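Local coordinates for protein-glutamine gamma-glutamyltransferase 2 (Pagrus major, PDB 1G0D) that probably catalyses the calcium-dependent acyl transfer that joins peptide-bound glutamine to primary amines, including protein lysines, and so cross-links proteins, at residues W82-Q87 with I93-H98; I42-S47 with L110-M115; R551-S554 with L558-V561; L509-A512 with L518-G521; V619-G624 with L628-I633. One frame throughout, in Å; residues are numbered along the deposited sequence.

Interaction 1: residues W82-Q87 with I93-H98; sequences WWFNQQ and ILLTLH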
# COMPACT_ATOMS: atom_id res chain seq x y z
N TRP A 82 -0.62 3.67 -34.48
CA TRP A 82 -1.72 2.70 -34.44
C TRP A 82 -1.95 2.24 -35.89
O TRP A 82 -1.80 3.03 -36.82
CB TRP A 82 -3.01 3.37 -33.96
CG TRP A 82 -3.32 3.35 -32.49
CD1 TRP A 82 -2.96 4.31 -31.57
CD2 TRP A 82 -4.17 2.44 -31.79
NE1 TRP A 82 -3.54 4.04 -30.35
CE2 TRP A 82 -4.29 2.90 -30.45
CE3 TRP A 82 -4.86 1.26 -32.17
CZ2 TRP A 82 -5.05 2.24 -29.50
CZ3 TRP A 82 -5.62 0.61 -31.21
CH2 TRP A 82 -5.71 1.10 -29.88
N TRP A 83 -2.31 0.98 -36.12
CA TRP A 83 -2.60 0.54 -37.49
C TRP A 83 -3.38 -0.76 -37.46
O TRP A 83 -3.40 -1.46 -36.44
CB TRP A 83 -1.32 0.36 -38.31
CG TRP A 83 -0.42 -0.72 -37.84
CD1 TRP A 83 0.57 -0.62 -36.89
CD2 TRP A 83 -0.38 -2.07 -38.32
NE1 TRP A 83 1.23 -1.82 -36.77
CE2 TRP A 83 0.66 -2.73 -37.64
CE3 TRP A 83 -1.12 -2.78 -39.28
CZ2 TRP A 83 0.99 -4.07 -37.87
CZ3 TRP A 83 -0.79 -4.11 -39.51
CH2 TRP A 83 0.26 -4.74 -38.80
N PHE A 84 -4.04 -1.08 -38.57
CA PHE A 84 -4.84 -2.30 -38.62
C PHE A 84 -4.64 -3.13 -39.85
O PHE A 84 -4.18 -2.67 -40.87
CB PHE A 84 -6.34 -1.97 -38.45
CG PHE A 84 -7.01 -1.41 -39.69
CD1 PHE A 84 -7.85 -2.21 -40.46
CD2 PHE A 84 -6.85 -0.07 -40.06
CE1 PHE A 84 -8.51 -1.69 -41.56
CE2 PHE A 84 -7.50 0.46 -41.16
CZ PHE A 84 -8.34 -0.36 -41.91
N ASN A 85 -4.99 -4.39 -39.75
CA ASN A 85 -4.87 -5.26 -40.89
C ASN A 85 -6.29 -5.76 -41.07
O ASN A 85 -6.98 -6.09 -40.11
CB ASN A 85 -3.88 -6.37 -40.57
CG ASN A 85 -4.19 -7.65 -41.29
OD1 ASN A 85 -4.92 -8.51 -40.78
ND2 ASN A 85 -3.61 -7.79 -42.48
N GLN A 86 -6.75 -5.79 -42.30
CA GLN A 86 -8.10 -6.23 -42.55
C GLN A 86 -8.11 -7.47 -43.42
O GLN A 86 -7.31 -7.57 -44.35
CB GLN A 86 -8.81 -5.09 -43.26
CG GLN A 86 -10.01 -5.47 -44.09
CD GLN A 86 -10.46 -4.34 -44.99
OE1 GLN A 86 -11.49 -4.44 -45.64
NE2 GLN A 86 -9.68 -3.26 -45.03
N GLN A 87 -8.95 -8.45 -43.11
CA GLN A 87 -9.05 -9.62 -43.97
C GLN A 87 -10.43 -10.24 -43.93
O GLN A 87 -11.10 -10.24 -42.91
CB GLN A 87 -8.01 -10.68 -43.67
CG GLN A 87 -7.99 -11.30 -42.34
CD GLN A 87 -6.68 -12.06 -42.14
OE1 GLN A 87 -6.52 -13.19 -42.63
NE2 GLN A 87 -5.71 -11.44 -41.43
N ILE A 93 -15.78 -9.28 -41.83
CA ILE A 93 -14.43 -8.80 -42.06
C ILE A 93 -13.66 -8.80 -40.71
O ILE A 93 -14.11 -8.20 -39.74
CB ILE A 93 -14.44 -7.36 -42.64
CG1 ILE A 93 -15.18 -7.34 -43.95
CG2 ILE A 93 -13.04 -6.89 -42.92
CD1 ILE A 93 -15.28 -5.95 -44.57
N LEU A 94 -12.53 -9.50 -40.68
CA LEU A 94 -11.68 -9.62 -39.49
C LEU A 94 -10.75 -8.42 -39.48
O LEU A 94 -9.94 -8.24 -40.40
CB LEU A 94 -10.85 -10.90 -39.56
CG LEU A 94 -10.50 -11.74 -38.30
CD1 LEU A 94 -9.01 -11.84 -38.37
CD2 LEU A 94 -10.93 -11.18 -36.92
N LEU A 95 -10.85 -7.61 -38.44
CA LEU A 95 -10.05 -6.41 -38.33
C LEU A 95 -9.13 -6.58 -37.15
O LEU A 95 -9.58 -6.64 -36.02
CB LEU A 95 -10.98 -5.24 -38.08
CG LEU A 95 -11.45 -4.19 -39.10
CD1 LEU A 95 -11.11 -4.49 -40.58
CD2 LEU A 95 -12.93 -4.08 -38.90
N THR A 96 -7.83 -6.68 -37.39
CA THR A 96 -6.87 -6.81 -36.30
C THR A 96 -6.26 -5.44 -36.04
O THR A 96 -5.55 -4.92 -36.89
CB THR A 96 -5.75 -7.75 -36.66
OG1 THR A 96 -6.31 -9.01 -37.03
CG2 THR A 96 -4.83 -7.94 -35.48
N LEU A 97 -6.55 -4.87 -34.87
CA LEU A 97 -6.03 -3.55 -34.52
C LEU A 97 -4.70 -3.74 -33.84
O LEU A 97 -4.57 -4.59 -32.95
CB LEU A 97 -6.96 -2.80 -33.56
CG LEU A 97 -8.26 -2.05 -33.90
CD1 LEU A 97 -7.88 -0.64 -34.18
CD2 LEU A 97 -9.01 -2.65 -35.07
N HIS A 98 -3.72 -2.96 -34.26
CA HIS A 98 -2.37 -2.98 -33.68
C HIS A 98 -2.13 -1.62 -32.99
O HIS A 98 -2.22 -0.58 -33.61
CB HIS A 98 -1.33 -3.19 -34.79
CG HIS A 98 -1.26 -4.59 -35.31
ND1 HIS A 98 -0.46 -5.56 -34.74
CD2 HIS A 98 -1.90 -5.18 -36.34
CE1 HIS A 98 -0.61 -6.69 -35.40
NE2 HIS A 98 -1.48 -6.49 -36.38
O HOH W 1 -7.30 -9.13 -39.65
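Strands 83-87 and 93-98 run antiparallel at 162°, and the hydrogen-bonded pairs Trp83-His98, Asn85-Thr96 and Gln87-Leu94 each contribute two backbone bonds. On the face that carries these pairs, the Trp83 indole lies flat over the His98 imidazole as an offset stack, the centroids of its six-membered ring and the imidazole 3.9 Å apart and the planes within 8°. Trp83 CG sits between the backbone N and the carbonyl carbon (chi1 65°), which folds the ring across to the partner strand. His98 CB then lies over the five-membered ring of Trp83 as a CH-pi contact, 3.5 Å from the centroid. With an alanine in place of Trp83, His98 would probably lose the flat cover over its ring and be set free to turn.

Farther along this face, Gln87 NE2 donates to a lone pair of Asn85 OD1 over 3.1 Å. A water 2.7 Å from Asn85 OD1 and 2.8 Å from Thr96 OG1 also reaches Leu94 O, bridging the strands.

The other face is largely apolar: Leu95 CD1 lies 3.6 Å from Gln86 CB and also touches Phe84 CE1. Just before strand 83-87 begins, Trp82 CZ3 meets Leu97 CD1 at 3.9 Å. Behind this face, Leu95 and Leu97 pack on strand 55-62 and Phe84 on Val72 of strand 68-72. Strand 40-46 pairs along the far edge of 93-98, leaving 83-88 outermost in its sheet.

Interaction 2: residues I42-S47 with L110-M115; sequences ITLQCS and LAVLVM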
# COMPACT_ATOMS: atom_id res chain seq x y z
N ILE A 42 -11.31 -7.97 -33.97
CA ILE A 42 -12.74 -7.82 -33.85
C ILE A 42 -13.29 -8.11 -35.23
O ILE A 42 -12.53 -8.17 -36.18
CB ILE A 42 -13.09 -6.35 -33.40
CG1 ILE A 42 -12.69 -5.34 -34.49
CG2 ILE A 42 -12.31 -6.00 -32.08
CD1 ILE A 42 -13.41 -3.99 -34.40
N THR A 43 -14.60 -8.31 -35.36
CA THR A 43 -15.17 -8.60 -36.68
C THR A 43 -16.32 -7.68 -37.05
O THR A 43 -17.03 -7.19 -36.20
CB THR A 43 -15.72 -10.00 -36.76
OG1 THR A 43 -16.39 -10.32 -35.52
CG2 THR A 43 -14.61 -10.98 -37.03
N LEU A 44 -16.49 -7.47 -38.35
CA LEU A 44 -17.57 -6.66 -38.89
C LEU A 44 -18.47 -7.68 -39.55
O LEU A 44 -18.07 -8.23 -40.58
CB LEU A 44 -17.08 -5.79 -40.03
CG LEU A 44 -16.49 -4.42 -39.94
CD1 LEU A 44 -16.91 -3.64 -41.16
CD2 LEU A 44 -16.94 -3.77 -38.69
N GLN A 45 -19.65 -7.96 -38.99
CA GLN A 45 -20.56 -8.89 -39.66
C GLN A 45 -21.30 -8.10 -40.73
O GLN A 45 -22.03 -7.17 -40.41
CB GLN A 45 -21.57 -9.51 -38.71
CG GLN A 45 -21.91 -10.92 -39.10
CD GLN A 45 -23.41 -11.18 -39.16
OE1 GLN A 45 -24.06 -11.35 -38.12
NE2 GLN A 45 -23.98 -11.20 -40.39
N CYS A 46 -21.09 -8.46 -41.98
CA CYS A 46 -21.72 -7.78 -43.10
C CYS A 46 -22.95 -8.49 -43.70
O CYS A 46 -23.14 -9.70 -43.54
CB CYS A 46 -20.68 -7.49 -44.17
SG CYS A 46 -19.34 -6.41 -43.60
N SER A 47 -23.78 -7.71 -44.37
CA SER A 47 -25.00 -8.22 -44.97
C SER A 47 -24.67 -8.63 -46.39
O SER A 47 -25.32 -9.50 -46.96
CB SER A 47 -26.10 -7.15 -44.95
OG SER A 47 -25.74 -6.03 -45.73
N LEU A 110 -14.46 3.31 -30.81
CA LEU A 110 -14.05 3.03 -32.19
C LEU A 110 -15.08 3.25 -33.26
O LEU A 110 -16.16 2.64 -33.25
CB LEU A 110 -13.58 1.57 -32.32
CG LEU A 110 -12.43 1.19 -33.26
CD1 LEU A 110 -12.84 0.06 -34.15
CD2 LEU A 110 -12.01 2.33 -34.09
N ALA A 111 -14.71 4.08 -34.23
CA ALA A 111 -15.57 4.36 -35.35
C ALA A 111 -15.05 3.74 -36.64
O ALA A 111 -14.06 4.22 -37.19
CB ALA A 111 -15.70 5.86 -35.51
N VAL A 112 -15.69 2.68 -37.13
CA VAL A 112 -15.28 2.08 -38.41
C VAL A 112 -16.12 2.74 -39.55
O VAL A 112 -17.36 2.62 -39.59
CB VAL A 112 -15.46 0.50 -38.37
CG1 VAL A 112 -15.18 -0.12 -39.75
CG2 VAL A 112 -14.52 -0.10 -37.32
N LEU A 113 -15.45 3.47 -40.45
CA LEU A 113 -16.14 4.14 -41.56
C LEU A 113 -15.97 3.42 -42.88
O LEU A 113 -14.87 3.01 -43.23
CB LEU A 113 -15.59 5.54 -41.80
CG LEU A 113 -15.74 6.78 -40.93
CD1 LEU A 113 -16.75 6.64 -39.81
CD2 LEU A 113 -14.36 7.03 -40.39
N VAL A 114 -17.07 3.29 -43.63
CA VAL A 114 -17.02 2.70 -44.97
C VAL A 114 -17.11 3.90 -45.90
O VAL A 114 -18.02 4.71 -45.76
CB VAL A 114 -18.24 1.76 -45.26
CG1 VAL A 114 -18.17 1.26 -46.71
CG2 VAL A 114 -18.23 0.58 -44.28
N MET A 115 -16.20 4.04 -46.85
CA MET A 115 -16.26 5.20 -47.71
C MET A 115 -16.14 5.04 -49.19
O MET A 115 -15.49 4.12 -49.69
CB MET A 115 -15.21 6.18 -47.31
CG MET A 115 -15.44 6.72 -45.97
SD MET A 115 -13.89 7.18 -45.33
CE MET A 115 -12.89 7.40 -46.88
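Ile42 and Leu44 face Leu110 and Val112 across the interior between two sheets, and everything that joins the two segments is apolar contact between methyl groups. The backbones stay well apart, with Leu44 CA 9.0 Å from Val112 CA and Ile42 CA 11.1 Å from Leu110 CA, so side chains alone span the space between the strands.

The first methyl contact is Ile42 CD1 to Leu110 CD1, 4.1 Å, the two chains passing at a slant. Ile42 CG1 is tucked over its own main chain (chi1 65°), a setting that sends CD1 toward the opposite sheet. The second contact is end on: both branches of Leu44, CD1 and CD2, come 4.2 Å from Val112 CG1, which therefore sits against the fork of the leucine. All four residues are buried, but the surface covered between the segments is small, and the packing is shared with residues around it.

Backbone pairing joins strand 40-46 to its sheet neighbours. Ile42 and Leu44 pair with Leu95 and Ile93, and Thr43 and Gln45 with strand 8-12. The contact thus sits in the N-terminal beta-sandwich, with strand 40-46 inside one sheet and strand 106-115 inside the other. Leu95 of strand 92-98 packs beside both Ile42 and Leu44, whereas Val114 leans on Ile8 of strand 8-12 and Leu56 of strand 55-62.

Interaction 3: residues R551-S554 with L558-V561; sequences RCVS and LIRV
Val553 meets Leu558 and Ile559 through one methyl group, and its torsion, chi1 124°, is far from a staggered setting, with CG2 turned onto the start of strand 558-566. Ile559 answers with CG1 anti to its carbonyl carbon, beside the backbone N (chi1 -75°), which turns that branch toward the N-terminal side of the residue, where the valine methyl lies.

Val553 CG2 is 4.0 Å from Ile559 CG1, the one apolar side-chain contact between the segments. The same methyl rests against the backbone of Leu558, 3.4 Å from its O and 3.7 Å from its N. Leu558 thus takes part through its peptide atoms, while its side chain turns to other partners. Across the bend, Val553 CA and Leu558 CA are 6.1 Å apart, close for a loop returning on itself but without the pairing of a beta ladder. Val553 also packs on Ala512, and Cys552 O accepts a hydrogen bond from Arg520 NE, which also holds the loop segment.

Leu558 and Ile559 are already held in the sheet by backbone bonds to Val513 and Ile580. The arrangement is that of a loop tucked against the strand it leads into, at one end of the first of the two C-terminal beta-barrels of the transglutaminase fold. The Leu558 side chain lies about 4 Å from those of Tyr515, important for catalytic activity, and Pro581, assigned by similarity to GTP binding.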
# COMPACT_ATOMS: atom_id res chain seq x y z
N ARG A 551 -6.53 2.65 29.81
CA ARG A 551 -6.76 4.08 29.85
C ARG A 551 -6.02 4.88 28.77
O ARG A 551 -6.56 5.83 28.22
CB ARG A 551 -6.41 4.61 31.26
CG ARG A 551 -7.59 4.74 32.22
CD ARG A 551 -7.44 3.85 33.44
NE ARG A 551 -6.46 4.38 34.38
CZ ARG A 551 -6.20 3.85 35.58
NH1 ARG A 551 -6.86 2.77 36.00
NH2 ARG A 551 -5.26 4.39 36.36
N CYS A 552 -4.80 4.47 28.42
CA CYS A 552 -3.97 5.24 27.49
C CYS A 552 -3.70 4.66 26.10
O CYS A 552 -3.42 5.38 25.16
CB CYS A 552 -2.63 5.53 28.18
SG CYS A 552 -2.61 5.47 30.05
N VAL A 553 -3.78 3.35 26.01
CA VAL A 553 -3.52 2.64 24.78
C VAL A 553 -4.64 2.85 23.75
O VAL A 553 -5.76 3.16 24.14
CB VAL A 553 -3.28 1.17 25.17
CG1 VAL A 553 -4.19 0.25 24.47
CG2 VAL A 553 -1.84 0.84 24.98
N SER A 554 -4.31 2.72 22.46
CA SER A 554 -5.22 2.91 21.29
C SER A 554 -5.58 1.58 20.60
O SER A 554 -5.26 0.49 21.08
CB SER A 554 -4.54 3.79 20.24
OG SER A 554 -5.13 5.05 20.12
N LEU A 558 -0.38 -0.30 21.74
CA LEU A 558 1.07 -0.14 21.84
C LEU A 558 1.63 0.54 23.10
O LEU A 558 1.13 1.57 23.56
CB LEU A 558 1.56 0.64 20.63
CG LEU A 558 1.63 0.00 19.26
CD1 LEU A 558 1.64 1.15 18.26
CD2 LEU A 558 2.90 -0.89 19.13
N ILE A 559 2.71 -0.01 23.64
CA ILE A 559 3.33 0.55 24.81
C ILE A 559 4.81 0.74 24.55
O ILE A 559 5.55 -0.23 24.38
CB ILE A 559 3.10 -0.37 26.05
CG1 ILE A 559 1.64 -0.22 26.53
CG2 ILE A 559 4.08 -0.01 27.17
CD1 ILE A 559 1.19 -1.30 27.45
N ARG A 560 5.26 1.98 24.53
CA ARG A 560 6.67 2.24 24.30
C ARG A 560 7.41 2.25 25.63
O ARG A 560 7.14 3.09 26.47
CB ARG A 560 6.83 3.59 23.62
CG ARG A 560 8.21 3.86 23.04
CD ARG A 560 8.13 5.07 22.15
NE ARG A 560 7.54 4.76 20.85
CZ ARG A 560 7.40 5.63 19.86
NH1 ARG A 560 6.86 5.25 18.70
NH2 ARG A 560 7.79 6.89 20.02
N VAL A 561 8.32 1.30 25.84
CA VAL A 561 9.10 1.25 27.07
C VAL A 561 10.48 1.83 26.78
O VAL A 561 11.05 1.53 25.73
CB VAL A 561 9.27 -0.19 27.56
CG1 VAL A 561 10.12 -0.23 28.82
CG2 VAL A 561 7.90 -0.80 27.81

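Interaction 4: residues L509-A512 with L518-G521; sequences LAMA and LRRG
Ala512 is gripped through both of its backbone polar atoms. Its N donates to Gly521 O over 2.8 Å in a nearly straight bond (169° at the hydrogen), and its O accepts from Arg520 N at 3.1 Å. Neither donor uses an in-plane lone pair: Ala512 N stands 51° out of the Gly521 carbonyl plane, and Arg520 N is raised similarly above that of Ala512. Successive residues Arg520 and Gly521 thus bond the O and N of one residue. Gly521 O also takes a CA-H...O contact from Met511 CA, 3.4 Å away.

Packing surrounds these bonds. The small Ala512 CB lies 3.7 Å from both N and O of Gly521 and 4.1 Å from Arg520 CB, so the two backbones can come close, with the CA atoms of Ala512 and Gly521 4.9 Å apart. Met511 SD rests on the aliphatic Arg519 CG at 3.8 Å, the two side chains passing at a slant; Met511 chi1 (82°) and a bend at chi2 place the sulfur there.

The charged ends of both arginines lead elsewhere. Arg519 donates to the carbonyls of Gln323 and Ser321, whereas Arg520 forms salt bridges to Glu237 and Glu238.

Together these features make an irregular closure at the base of the long connection between strands 502-513 and 525-532, in the first C-terminal beta-barrel of the transglutaminase fold. The loop so closed contains Tyr515, a residue important for catalytic activity, and the two arginines link its base to segments far back in the chain.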
# COMPACT_ATOMS: atom_id res chain seq x y z
N LEU A 509 10.56 4.05 31.97
CA LEU A 509 9.21 4.59 31.81
C LEU A 509 8.44 3.72 30.86
O LEU A 509 9.01 3.09 29.99
CB LEU A 509 9.19 5.98 31.17
CG LEU A 509 10.16 7.14 31.29
CD1 LEU A 509 11.57 6.79 30.80
CD2 LEU A 509 9.54 8.28 30.44
N ALA A 510 7.14 3.73 30.99
CA ALA A 510 6.31 2.96 30.11
C ALA A 510 5.13 3.88 29.82
O ALA A 510 4.38 4.25 30.73
CB ALA A 510 5.88 1.71 30.81
N MET A 511 4.98 4.26 28.55
CA MET A 511 3.90 5.16 28.15
C MET A 511 3.21 4.58 26.95
O MET A 511 3.85 3.91 26.16
CB MET A 511 4.48 6.50 27.74
CG MET A 511 4.98 6.49 26.32
SD MET A 511 6.39 7.59 26.04
CE MET A 511 7.38 7.10 27.47
N ALA A 512 1.91 4.83 26.80
CA ALA A 512 1.18 4.32 25.65
C ALA A 512 1.62 5.16 24.44
O ALA A 512 2.08 6.30 24.60
CB ALA A 512 -0.31 4.45 25.87
N LEU A 518 2.77 9.06 18.30
CA LEU A 518 2.05 10.10 19.00
C LEU A 518 1.95 9.63 20.44
O LEU A 518 1.20 8.71 20.74
CB LEU A 518 0.65 10.26 18.44
CG LEU A 518 0.13 11.58 17.88
CD1 LEU A 518 1.23 12.39 17.30
CD2 LEU A 518 -0.88 11.28 16.83
N ARG A 519 2.70 10.27 21.32
CA ARG A 519 2.71 9.97 22.74
C ARG A 519 1.31 10.14 23.33
O ARG A 519 0.62 11.12 23.03
CB ARG A 519 3.69 10.91 23.42
CG ARG A 519 4.14 10.44 24.78
CD ARG A 519 4.87 11.56 25.55
NE ARG A 519 4.03 12.74 25.79
CZ ARG A 519 4.36 13.99 25.43
NH1 ARG A 519 5.52 14.24 24.80
NH2 ARG A 519 3.52 14.99 25.69
N ARG A 520 0.88 9.17 24.13
CA ARG A 520 -0.45 9.21 24.72
C ARG A 520 -0.48 9.21 26.23
O ARG A 520 -0.37 10.27 26.86
CB ARG A 520 -1.28 8.06 24.18
CG ARG A 520 -1.98 8.45 22.89
CD ARG A 520 -2.62 7.30 22.18
NE ARG A 520 -3.83 6.85 22.84
CZ ARG A 520 -5.02 7.38 22.59
NH1 ARG A 520 -6.09 6.93 23.22
NH2 ARG A 520 -5.12 8.38 21.73
N GLY A 521 -0.61 8.04 26.84
CA GLY A 521 -0.64 8.00 28.29
C GLY A 521 0.55 7.38 29.04
O GLY A 521 0.78 6.16 28.95

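Interaction 5: residues V619-G624 with L628-I633; sequences VFTLEG and LSATQI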
# COMPACT_ATOMS: atom_id res chain seq x y z
N VAL A 619 -19.28 -6.41 15.54
CA VAL A 619 -19.57 -6.51 14.10
C VAL A 619 -18.46 -7.31 13.44
O VAL A 619 -17.28 -7.03 13.67
CB VAL A 619 -19.44 -5.23 13.30
CG1 VAL A 619 -20.62 -5.08 12.45
CG2 VAL A 619 -19.11 -4.08 14.17
N PHE A 620 -18.84 -8.27 12.59
CA PHE A 620 -17.87 -9.04 11.85
C PHE A 620 -18.08 -8.51 10.43
O PHE A 620 -19.22 -8.28 10.03
CB PHE A 620 -18.23 -10.53 11.90
CG PHE A 620 -17.87 -11.21 13.19
CD1 PHE A 620 -16.60 -11.70 13.40
CD2 PHE A 620 -18.82 -11.35 14.19
CE1 PHE A 620 -16.26 -12.33 14.61
CE2 PHE A 620 -18.50 -11.98 15.40
CZ PHE A 620 -17.22 -12.46 15.61
N THR A 621 -17.00 -8.27 9.68
CA THR A 621 -17.12 -7.81 8.28
C THR A 621 -16.35 -8.81 7.46
O THR A 621 -15.19 -9.07 7.77
CB THR A 621 -16.48 -6.46 8.06
OG1 THR A 621 -16.91 -5.55 9.08
CG2 THR A 621 -16.83 -5.94 6.67
N LEU A 622 -16.96 -9.38 6.42
CA LEU A 622 -16.28 -10.39 5.61
C LEU A 622 -16.11 -9.99 4.15
O LEU A 622 -17.00 -9.39 3.57
CB LEU A 622 -17.03 -11.72 5.64
CG LEU A 622 -17.57 -12.50 6.83
CD1 LEU A 622 -16.93 -13.87 6.84
CD2 LEU A 622 -17.30 -11.81 8.11
N GLU A 623 -14.98 -10.34 3.55
CA GLU A 623 -14.77 -10.04 2.15
C GLU A 623 -13.67 -10.89 1.55
O GLU A 623 -12.82 -11.43 2.26
CB GLU A 623 -14.42 -8.58 1.97
CG GLU A 623 -12.96 -8.33 2.13
CD GLU A 623 -12.56 -6.98 1.63
OE1 GLU A 623 -12.90 -6.65 0.47
OE2 GLU A 623 -11.93 -6.24 2.41
N GLY A 624 -13.68 -11.01 0.22
CA GLY A 624 -12.66 -11.77 -0.47
C GLY A 624 -12.75 -11.54 -1.96
O GLY A 624 -13.84 -11.61 -2.51
N LEU A 628 -16.52 -12.77 -1.94
CA LEU A 628 -17.61 -11.83 -1.66
C LEU A 628 -17.17 -10.42 -1.37
O LEU A 628 -16.04 -10.15 -0.97
CB LEU A 628 -18.49 -12.26 -0.49
CG LEU A 628 -18.12 -12.86 0.86
CD1 LEU A 628 -17.27 -12.00 1.65
CD2 LEU A 628 -19.39 -13.06 1.66
N SER A 629 -18.08 -9.50 -1.61
CA SER A 629 -17.81 -8.10 -1.30
C SER A 629 -18.06 -7.86 0.21
O SER A 629 -18.93 -8.51 0.80
CB SER A 629 -18.72 -7.25 -2.14
OG SER A 629 -19.27 -8.08 -3.13
N ALA A 630 -17.32 -6.95 0.84
CA ALA A 630 -17.47 -6.72 2.28
C ALA A 630 -18.91 -6.92 2.73
O ALA A 630 -19.84 -6.34 2.18
CB ALA A 630 -17.03 -5.36 2.62
N THR A 631 -19.07 -7.75 3.75
CA THR A 631 -20.39 -8.07 4.27
C THR A 631 -20.35 -8.12 5.78
O THR A 631 -19.43 -8.68 6.34
CB THR A 631 -20.82 -9.42 3.76
OG1 THR A 631 -20.90 -9.38 2.33
CG2 THR A 631 -22.14 -9.80 4.35
N GLN A 632 -21.35 -7.54 6.43
CA GLN A 632 -21.36 -7.53 7.89
C GLN A 632 -22.30 -8.49 8.63
O GLN A 632 -23.39 -8.81 8.18
CB GLN A 632 -21.64 -6.12 8.39
CG GLN A 632 -20.44 -5.20 8.33
CD GLN A 632 -20.76 -3.80 8.83
OE1 GLN A 632 -19.86 -2.99 9.08
NE2 GLN A 632 -22.05 -3.51 8.99
N ILE A 633 -21.84 -8.96 9.78
CA ILE A 633 -22.61 -9.83 10.67
C ILE A 633 -22.58 -9.13 12.03
O ILE A 633 -21.52 -9.05 12.66
CB ILE A 633 -21.97 -11.19 10.89
CG1 ILE A 633 -21.55 -11.79 9.55
CG2 ILE A 633 -22.92 -12.06 11.72
CD1 ILE A 633 -20.88 -13.10 9.70
O HOH W 2 -15.19 -5.80 -1.13
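Thr621 and Gln632 lie side by side on one face of the hairpin, pointing the same way, with Thr621 OG1 3.6 Å from Gln632 CG. The extended glutamine chain crosses Val619 at a slant, its CD 3.8 Å from Val619 CG1. Thr621 CG2, anti to the backbone N, reaches the other neighbour, Ala630 CB, at 4.1 Å. A glycine at Thr621 would probably open a gap between Gln632 and Ala630 and leave the glutamine chain less firmly held on that side.

The opposite face carries apolar groups. Phe620 CB faces Ile633 CB, while the Phe620 ring turns away to meet Phe665. Leu622 CD2 and Ile633 CD1 touch at 4.1 Å, the two chains set obliquely. Leu628, its CG flanked by both backbone branches (chi1 41°), folds CD1 back to 4.0 Å from Leu622 CB. Phe620, Leu628, Thr631 and Ile633 all pack on strand 644-651.

Two backbone bonds join each of the pairs Phe620-Ile633, Leu622-Thr631 and Gly624-Leu628. Between the last two the register slips by one, a beta bulge that sets Ser629 and Ala630 across from Glu623. There a water, 2.9 Å from Glu623 OE1, accepts from Ala630 N at 3.1 Å, and Thr631 OG1 donates to Ser629 O. Glu623 OE2 bonds to Thr250, and Glu623 and Ala630 pack on Pro254 of helix 253-261. The whole is a bulged antiparallel beta-hairpin at the edge of a sheet in the C-terminal immunoglobulin-like domain, where it meets the catalytic core.

From the N terminus, interaction 2 closes the first and longest loop, from 42-47 to 110-115, and interaction 1, the hairpin 82-87/93-98, is nested inside it. They touch through strands 40-46 and 92-98: one contact builds a sheet of the N-terminal sandwich, the other joins that sheet to its partner. Beyond the catalytic core the remaining contacts follow in series and none cross. Interaction 4 closes 509-521, then interaction 3 closes 551-561; their centres are 5 Å apart, both built on neighbouring strands 502-513 and 558-566 of one barrel and about 64 to 70 Å from interactions 1 and 2. Interaction 5 closes the hairpin 619-633 in the last domain, its nearest atoms about 16 Å from interaction 3.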